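Local coordinates for protein putative aspartate aminotransferase (Thermus thermophilus, PDB 1IUG) that probably transfers amino groups between amino acids and 2-oxo acids as a pyridoxal-phosphate-dependent, class-V aminotransferase, at residues L187-L193 against L235-V239. Numbering follows the deposited sequence.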
loop_
_atom_site.group_PDB
_atom_site.type_symbol
_atom_site.label_atom_id
_atom_site.label_comp_id
_atom_site.label_asym_id
_atom_site.label_seq_id
_atom_site.Cartn_x
_atom_site.Cartn_y
_atom_site.Cartn_z
ATOM N N LEU A 187 -7.305 3.079 14.645
ATOM C CA LEU A 187 -6.132 3.951 14.734
ATOM C C LEU A 187 -6.403 5.402 14.333
ATOM O O LEU A 187 -5.596 6.287 14.612
ATOM C CB LEU A 187 -4.969 3.394 13.910
ATOM C CG LEU A 187 -4.222 2.178 14.473
ATOM C CD1 LEU A 187 -3.110 1.774 13.516
ATOM C CD2 LEU A 187 -3.645 2.499 15.836
ATOM N N MET A 188 -7.536 5.638 13.675
ATOM C CA MET A 188 -7.927 6.985 13.246
ATOM C C MET A 188 -6.926 7.628 12.279
ATOM O O MET A 188 -6.667 8.840 12.329
ATOM C CB MET A 188 -8.165 7.882 14.471
ATOM C CG MET A 188 -9.275 7.385 15.396
ATOM S SD MET A 188 -9.259 8.176 17.029
ATOM C CE MET A 188 -7.796 7.378 17.750
ATOM N N CYS A 189 -6.367 6.801 11.402
ATOM C CA CYS A 189 -5.404 7.246 10.400
ATOM C C CYS A 189 -5.946 6.944 9.011
ATOM O O CYS A 189 -6.920 6.212 8.868
ATOM C CB CYS A 189 -4.065 6.528 10.586
ATOM S SG CYS A 189 -3.171 7.021 12.057
ATOM N N PRO A 190 -5.345 7.540 7.969
ATOM C CA PRO A 190 -5.803 7.299 6.597
ATOM C C PRO A 190 -5.504 5.854 6.176
ATOM O O PRO A 190 -4.708 5.163 6.822
ATOM C CB PRO A 190 -4.948 8.273 5.775
ATOM C CG PRO A 190 -4.561 9.339 6.758
ATOM C CD PRO A 190 -4.263 8.541 7.990
ATOM N N PRO A 191 -6.188 5.363 5.123
ATOM C CA PRO A 191 -5.982 4.002 4.609
ATOM C C PRO A 191 -4.595 3.981 3.971
ATOM O O PRO A 191 -4.118 5.021 3.513
ATOM C CB PRO A 191 -7.048 3.884 3.517
ATOM C CG PRO A 191 -8.095 4.867 3.928
ATOM C CD PRO A 191 -7.293 6.031 4.416
ATOM N N GLY A 192 -3.943 2.822 3.941
ATOM C CA GLY A 192 -2.628 2.758 3.331
ATOM C C GLY A 192 -1.611 1.868 4.024
ATOM O O GLY A 192 -0.577 1.547 3.441
ATOM N N LEU A 193 -1.879 1.500 5.273
ATOM C CA LEU A 193 -0.977 0.627 6.019
ATOM C C LEU A 193 -1.702 -0.596 6.565
ATOM O O LEU A 193 -2.888 -0.539 6.894
ATOM C CB LEU A 193 -0.323 1.373 7.190
ATOM C CG LEU A 193 0.597 2.562 6.914
ATOM C CD1 LEU A 193 1.124 3.101 8.239
ATOM C CD2 LEU A 193 1.754 2.142 6.008
ATOM N N LEU A 235 2.421 8.109 6.484
ATOM C CA LEU A 235 1.373 7.448 7.254
ATOM C C LEU A 235 1.952 6.849 8.536
ATOM O O LEU A 235 1.294 6.838 9.571
ATOM C CB LEU A 235 0.706 6.355 6.419
ATOM C CG LEU A 235 0.016 6.774 5.120
ATOM C CD1 LEU A 235 -0.641 5.560 4.491
ATOM C CD2 LEU A 235 -1.026 7.836 5.390
ATOM N N VAL A 236 3.182 6.342 8.459
ATOM C CA VAL A 236 3.851 5.764 9.618
ATOM C C VAL A 236 3.990 6.837 10.699
ATOM O O VAL A 236 3.791 6.558 11.884
ATOM C CB VAL A 236 5.243 5.179 9.241
ATOM C CG1 VAL A 236 5.989 4.719 10.487
ATOM C CG2 VAL A 236 5.071 4.003 8.292
ATOM N N LEU A 237 4.290 8.066 10.277
ATOM C CA LEU A 237 4.420 9.201 11.193
ATOM C C LEU A 237 3.098 9.437 11.909
ATOM O O LEU A 237 3.070 9.670 13.121
ATOM C CB LEU A 237 4.806 10.472 10.433
ATOM C CG LEU A 237 6.293 10.792 10.314
ATOM C CD1 LEU A 237 6.508 11.875 9.260
ATOM C CD2 LEU A 237 6.825 11.232 11.675
ATOM N N ALA A 238 2.012 9.390 11.137
ATOM C CA ALA A 238 0.663 9.579 11.664
ATOM C C ALA A 238 0.311 8.488 12.686
ATOM O O ALA A 238 -0.277 8.770 13.729
ATOM C CB ALA A 238 -0.351 9.590 10.517
ATOM N N VAL A 239 0.682 7.247 12.379
ATOM C CA VAL A 239 0.426 6.121 13.276
ATOM C C VAL A 239 1.181 6.309 14.595
ATOM O O VAL A 239 0.614 6.124 15.672
ATOM C CB VAL A 239 0.839 4.770 12.620
ATOM C CG1 VAL A 239 0.832 3.644 13.656
ATOM C CG2 VAL A 239 -0.115 4.432 11.474
#
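Leu235 and Leu193 meet in a wholly buried, apolar loop-on-helix contact, in which the segment 187-193, running from a loop into the start of strand 193-198, lies against one turn of helix 233-246. The two leucines run antiparallel alongside one another, CD1 of Leu193 resting 3.8 Å from CB of Leu235. The same methyl lies 3.7 Å from Val239 CG2 and 4.0 Å from Val236 CG2, so it sits in the groove made by positions i, i+1 and i+4 of the helix. Trimming Leu193 to an alanine would probably open a gap over the groove formed by these three residues and leave Val239 CG2 without its nearest apolar neighbour across the contact.

Leu235 spreads its two methyls over the loop. With CG set beside its own backbone N (chi1 -60°), CD1 comes down on the backbone at Gly192, 3.6 Å from CA, while CD2 touches CB and CG of Pro190. Glycine suits this place twice over: a side chain would run into Leu235 CD1, and the backbone angles (phi 142°) would jam it against the preceding carbonyl oxygen. One helical turn on from Leu235, Ala238 and Val239 receive SG of Cys189, which lies 3.8 Å from Ala238 O and also touches the methyl groups Ala238 CB and Val239 CG2.

The loop follows Lys185, which carries the pyridoxal phosphate, but this contact is structural packing away from that site. Ser183 OG hydrogen-bonds to Pro190 O and Leu193 N, and Gly192 is backbone hydrogen-bonded to Gly58. Asn234 of the second subunit packs on Pro190 and Pro191. The loop thus links antiparallel neighbours 178-182 and 193-198 of the seven-stranded sheet while packing on helix 233-246, with helix 14-21 touching Pro190 and Leu235 through Leu20 and helix 30-47 meeting Val236 through Phe36 and Ala39.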